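Local coordinates for putative type 11 methyltransferase (Sulfolobus solfataricus, PDB 3I9F), which is a putative class I methyltransferase that probably transfers methyl groups from S-adenosylmethionine and binds zinc ions, at residues Y24-G29 / K53-K58; Y34-A39 / D60-L65. All blocks are in the same frame, centred on the assembly; numbering follows the deposited sequence.

Contact 1. Residues Y24-G29 / K53-K58. With ZN (zinc ion), chain H.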
loop_
_atom_site.group_PDB
_atom_site.type_symbol
_atom_site.label_atom_id
_atom_site.label_comp_id
_atom_site.label_asym_id
_atom_site.label_seq_id
_atom_site.Cartn_x
_atom_site.Cartn_y
_atom_site.Cartn_z
ATOM N N TYR B 24 0.692 10.811 8.218
ATOM C CA TYR B 24 0.007 11.501 7.106
ATOM C C TYR B 24 0.729 12.830 6.819
ATOM O O TYR B 24 0.633 13.777 7.575
ATOM C CB TYR B 24 -1.458 11.741 7.496
ATOM C CG TYR B 24 -2.426 11.802 6.343
ATOM C CD1 TYR B 24 -2.107 12.437 5.135
ATOM C CD2 TYR B 24 -3.676 11.261 6.462
ATOM C CE1 TYR B 24 -3.002 12.457 4.079
ATOM C CE2 TYR B 24 -4.575 11.314 5.418
ATOM C CZ TYR B 24 -4.233 11.919 4.238
ATOM O OH TYR B 24 -5.147 11.926 3.233
ATOM N N GLY B 25 1.461 12.882 5.723
ATOM C CA GLY B 25 2.305 14.013 5.429
ATOM C C GLY B 25 3.623 13.771 6.126
ATOM O O GLY B 25 3.981 14.461 7.048
ATOM N N CYS B 26 4.325 12.737 5.692
ATOM C CA CYS B 26 5.490 12.239 6.429
ATOM C C CYS B 26 6.740 12.995 6.066
ATOM O O CYS B 26 7.660 13.033 6.861
ATOM C CB CYS B 26 5.697 10.715 6.245
ATOM S SG CYS B 26 5.944 10.114 4.546
ATOM N N GLY B 27 6.758 13.579 4.866
ATOM C CA GLY B 27 7.827 14.469 4.405
ATOM C C GLY B 27 9.233 14.005 4.732
ATOM O O GLY B 27 9.694 12.926 4.307
ATOM N N ASN B 28 9.877 14.843 5.539
ATOM C CA ASN B 28 11.190 14.587 6.139
ATOM C C ASN B 28 11.415 13.085 6.530
ATOM O O ASN B 28 12.453 12.496 6.192
ATOM C CB ASN B 28 11.312 15.540 7.356
ATOM C CG ASN B 28 12.752 15.781 7.814
ATOM O OD1 ASN B 28 13.733 15.538 7.084
ATOM N ND2 ASN B 28 12.880 16.288 9.044
ATOM N N GLY B 29 10.422 12.466 7.177
ATOM C CA GLY B 29 10.526 11.070 7.657
ATOM C C GLY B 29 11.103 11.047 9.060
ATOM O O GLY B 29 11.543 10.019 9.559
ATOM N N LYS B 53 10.807 8.227 -1.303
ATOM C CA LYS B 53 11.928 7.420 -1.722
ATOM C C LYS B 53 12.918 7.243 -0.556
ATOM O O LYS B 53 13.329 6.121 -0.256
ATOM C CB LYS B 53 12.620 8.082 -2.911
ATOM C CG LYS B 53 12.895 7.153 -4.065
ATOM C CD LYS B 53 11.817 7.280 -5.197
ATOM C CE LYS B 53 12.311 8.034 -6.458
ATOM N NZ LYS B 53 12.459 7.129 -7.662
ATOM N N GLU B 54 13.260 8.360 0.091
ATOM C CA GLU B 54 14.133 8.395 1.245
ATOM C C GLU B 54 13.558 7.594 2.393
ATOM O O GLU B 54 14.300 6.941 3.104
ATOM C CB GLU B 54 14.407 9.845 1.696
ATOM C CG GLU B 54 15.223 10.716 0.672
ATOM C CD GLU B 54 16.498 10.024 0.152
ATOM O OE1 GLU B 54 17.223 9.490 0.973
ATOM O OE2 GLU B 54 16.817 10.017 -1.051
ATOM N N VAL B 55 12.246 7.618 2.583
ATOM C CA VAL B 55 11.639 6.741 3.599
ATOM C C VAL B 55 11.806 5.258 3.223
ATOM O O VAL B 55 12.194 4.466 4.045
ATOM C CB VAL B 55 10.154 7.073 3.864
ATOM C CG1 VAL B 55 9.466 5.934 4.630
ATOM C CG2 VAL B 55 10.031 8.416 4.609
ATOM N N LYS B 56 11.565 4.896 1.978
ATOM C CA LYS B 56 11.786 3.518 1.513
ATOM C C LYS B 56 13.238 3.064 1.661
ATOM O O LYS B 56 13.479 1.909 1.861
ATOM C CB LYS B 56 11.407 3.355 0.021
ATOM C CG LYS B 56 9.922 3.216 -0.243
ATOM C CD LYS B 56 9.578 3.239 -1.757
ATOM C CE LYS B 56 9.025 4.594 -2.204
ATOM N NZ LYS B 56 9.207 4.787 -3.653
ATOM N N GLU B 57 14.189 3.967 1.488
ATOM C CA GLU B 57 15.601 3.597 1.471
ATOM C C GLU B 57 16.064 3.247 2.888
ATOM O O GLU B 57 16.963 2.431 3.048
ATOM C CB GLU B 57 16.461 4.715 0.832
ATOM C CG GLU B 57 16.444 4.732 -0.721
ATOM C CD GLU B 57 16.988 6.033 -1.330
ATOM O OE1 GLU B 57 17.040 7.050 -0.635
ATOM O OE2 GLU B 57 17.381 6.063 -2.511
ATOM N N LYS B 58 15.403 3.819 3.898
ATOM C CA LYS B 58 15.789 3.701 5.320
ATOM C C LYS B 58 14.927 2.785 6.200
ATOM O O LYS B 58 15.367 2.401 7.304
ATOM C CB LYS B 58 15.777 5.092 5.983
ATOM C CG LYS B 58 16.899 6.011 5.511
ATOM C CD LYS B 58 17.044 7.253 6.412
ATOM C CE LYS B 58 16.144 8.427 5.985
ATOM N NZ LYS B 58 16.824 9.331 5.003
HETATM ZN ZN ZN H . 17.605 8.500 -1.775
#
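V55 points from helix 49-58 at the glycine-rich loop and touches G29 and C26. Its CB already faces the loop. From there the side chain forks. CG1 stands anti to the backbone N (chi1 165°) and packs toward T64. CG2 takes the position beside the N and reaches the loop, where it lies 4.1 Å from CA of G29. It is also 4.4 Å from SG of C26, which also packs on C44 of strand 39-45. The C26-G29 turn is closed by a bond from G29 N to C26 O (2.8 Å). A second brace is the hydrogen bond of G27 N with OD1 of D46.

E54 and E57, one helical turn apart, lead away from the loop to a zinc ion. E54 OE2 binds it at 1.9 Å. E57 binds with both oxygens, OE1 at 1.9 Å and OE2 more loosely at 2.6 Å.

The loop matches the GxGxG motif that binds S-adenosylmethionine in relatives. Its contact with the helix is purely apolar, so it rests on shape rather than on directed bonds. The zinc charge probably offsets repulsion between the two carboxylates, on a part of the helix separate from that packing.

Contact 2. Residues Y34-A39 / D60-L65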
loop_
_atom_site.group_PDB
_atom_site.type_symbol
_atom_site.label_atom_id
_atom_site.label_comp_id
_atom_site.label_asym_id
_atom_site.label_seq_id
_atom_site.Cartn_x
_atom_site.Cartn_y
_atom_site.Cartn_z
ATOM N N TYR B 34 10.564 6.816 15.463
ATOM C CA TYR B 34 9.853 6.842 16.725
ATOM C C TYR B 34 8.556 6.060 16.617
ATOM O O TYR B 34 8.212 5.334 17.524
ATOM C CB TYR B 34 9.647 8.275 17.200
ATOM C CG TYR B 34 10.962 9.028 17.357
ATOM C CD1 TYR B 34 11.691 8.970 18.557
ATOM C CD2 TYR B 34 11.504 9.761 16.302
ATOM C CE1 TYR B 34 12.913 9.632 18.700
ATOM C CE2 TYR B 34 12.725 10.418 16.439
ATOM C CZ TYR B 34 13.421 10.347 17.643
ATOM O OH TYR B 34 14.612 11.017 17.778
ATOM N N LEU B 35 7.864 6.148 15.490
ATOM C CA LEU B 35 6.599 5.402 15.288
ATOM C C LEU B 35 6.789 3.897 15.055
ATOM O O LEU B 35 5.899 3.096 15.333
ATOM C CB LEU B 35 5.803 5.984 14.101
ATOM C CG LEU B 35 5.344 7.424 14.267
ATOM C CD1 LEU B 35 4.753 7.930 12.988
ATOM C CD2 LEU B 35 4.350 7.541 15.420
ATOM N N LEU B 36 7.929 3.522 14.496
ATOM C CA LEU B 36 8.241 2.112 14.276
ATOM C C LEU B 36 8.193 1.284 15.566
ATOM O O LEU B 36 7.681 0.156 15.568
ATOM C CB LEU B 36 9.609 1.964 13.616
ATOM C CG LEU B 36 9.597 2.151 12.110
ATOM C CD1 LEU B 36 10.913 1.707 11.525
ATOM C CD2 LEU B 36 8.444 1.358 11.524
ATOM N N GLU B 37 8.651 1.858 16.677
ATOM C CA GLU B 37 8.614 1.124 17.939
ATOM C C GLU B 37 7.173 0.917 18.466
ATOM O O GLU B 37 6.996 0.300 19.494
ATOM C CB GLU B 37 9.609 1.750 18.975
ATOM C CG GLU B 37 9.068 2.741 20.094
ATOM C CD GLU B 37 10.177 3.710 20.658
ATOM O OE1 GLU B 37 10.378 3.814 21.918
ATOM O OE2 GLU B 37 10.844 4.376 19.813
ATOM N N PHE B 38 6.150 1.411 17.764
ATOM C CA PHE B 38 4.761 1.298 18.244
ATOM C C PHE B 38 3.764 0.719 17.240
ATOM O O PHE B 38 2.601 0.496 17.591
ATOM C CB PHE B 38 4.213 2.668 18.640
ATOM C CG PHE B 38 4.885 3.284 19.818
ATOM C CD1 PHE B 38 4.706 2.750 21.093
ATOM C CD2 PHE B 38 5.673 4.422 19.666
ATOM C CE1 PHE B 38 5.329 3.325 22.202
ATOM C CE2 PHE B 38 6.278 5.018 20.754
ATOM C CZ PHE B 38 6.106 4.471 22.031
ATOM N N ALA B 39 4.205 0.490 16.004
ATOM C CA ALA B 39 3.297 0.180 14.909
ATOM C C ALA B 39 3.323 -1.305 14.532
ATOM O O ALA B 39 4.393 -1.842 14.179
ATOM C CB ALA B 39 3.650 1.038 13.690
ATOM N N ASP B 60 12.330 -0.358 5.491
ATOM C CA ASP B 60 11.733 -1.225 4.476
ATOM C C ASP B 60 10.350 -1.817 4.839
ATOM O O ASP B 60 9.545 -2.157 3.964
ATOM C CB ASP B 60 12.729 -2.326 4.136
ATOM C CG ASP B 60 12.186 -3.310 3.135
ATOM O OD1 ASP B 60 12.060 -2.955 1.934
ATOM O OD2 ASP B 60 11.864 -4.445 3.568
ATOM N N SER B 61 10.066 -1.944 6.124
ATOM C CA SER B 61 8.748 -2.377 6.563
ATOM C C SER B 61 7.600 -1.329 6.333
ATOM O O SER B 61 6.397 -1.664 6.376
ATOM C CB SER B 61 8.833 -2.711 8.047
ATOM O OG SER B 61 9.326 -1.600 8.776
ATOM N N VAL B 62 7.985 -0.067 6.144
ATOM C CA VAL B 62 7.025 1.040 6.000
ATOM C C VAL B 62 6.233 0.879 4.689
ATOM O O VAL B 62 6.777 0.495 3.648
ATOM C CB VAL B 62 7.721 2.422 6.075
ATOM C CG1 VAL B 62 6.762 3.504 5.698
ATOM C CG2 VAL B 62 8.196 2.677 7.466
ATOM N N ILE B 63 4.934 1.099 4.756
ATOM C CA ILE B 63 4.161 1.105 3.521
ATOM C C ILE B 63 4.008 2.573 3.061
ATOM O O ILE B 63 3.339 3.340 3.691
ATOM C CB ILE B 63 2.818 0.426 3.702
ATOM C CG1 ILE B 63 3.009 -1.015 4.207
ATOM C CG2 ILE B 63 2.045 0.462 2.368
ATOM C CD1 ILE B 63 1.645 -1.769 4.590
ATOM N N THR B 64 4.685 2.937 1.989
ATOM C CA THR B 64 4.670 4.307 1.450
ATOM C C THR B 64 3.538 4.468 0.434
ATOM O O THR B 64 3.406 3.658 -0.440
ATOM C CB THR B 64 5.993 4.691 0.743
ATOM O OG1 THR B 64 6.310 3.720 -0.256
ATOM C CG2 THR B 64 7.150 4.783 1.718
ATOM N N LEU B 65 2.728 5.517 0.573
ATOM C CA LEU B 65 1.618 5.764 -0.305
ATOM C C LEU B 65 1.605 7.222 -0.718
ATOM O O LEU B 65 1.889 8.098 0.097
ATOM C CB LEU B 65 0.307 5.434 0.388
ATOM C CG LEU B 65 0.073 4.001 0.852
ATOM C CD1 LEU B 65 -1.240 3.936 1.649
ATOM C CD2 LEU B 65 0.056 2.962 -0.316
#
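L36 reaches across from helix 32-36 to S61 and V62, which lead into strand 63-65. A single methyl group does the touching. CD2 of L36 sits above the gap between the two side chains, 4.1 Å from OG of S61 and 4.3 Å from CG2 of V62. The two partners are seen from CD2 at about 67° to each other, so the one methyl faces both partners.

The torsions explain this. L36 CG lies beside the backbone N (chi1 -82°), and CD1 continues the chain in an extended line. CD2 therefore branches off that line toward the other segment. S61 CB points at the helix, and its OG sits between the backbone N and the carbonyl carbon (chi1 56°). The hydroxyl meets the methyl by van der Waals contact alone. V62 is turned differently. Its CG2 rises toward L36, while its CG1 turns to V55 of helix 49-58. V62 thus sits between the two helices and also packs on C44 of strand 39-45.

L36 has further cover from L42 and F59. The strand end of the contact nears the dimer interface: I63 packs on I63 of the second subunit.

Two consecutive beta-alpha-beta units meet here. Helix 32-36 links strand 19-24 to strand 39-45, and helix 49-58 links strand 39-45 to strand 63-65. The three strands are parallel, with 63-65 outermost within this chain. The strand order 3-2-1-4-5-7-6, with strand 152-159 antiparallel to the strands on either side, is the hallmark of the class I methyltransferase fold.

How the contacts relate
Both contacts lie in the same half of the methyltransferase fold, with centres 10 Å apart, and their segments alternate along the chain. Contact 1 is the more buried of the two, apart from its zinc-binding glutamates. Contact 2 is only partly buried, with an exposed serine. Helix 49-58 of contact 1 leads through a short loop to strand 63-65 of contact 2. K56 CE also comes 3.5 Å from T64 OG1. Neither contact has a hydrogen bond across its segments, but contact 2 sets a serine hydroxyl beside a leucine methyl. Contact 1 adds metal binding beside a probable cofactor loop; contact 2 joins a helix to the lead-in of the outermost strand within this chain.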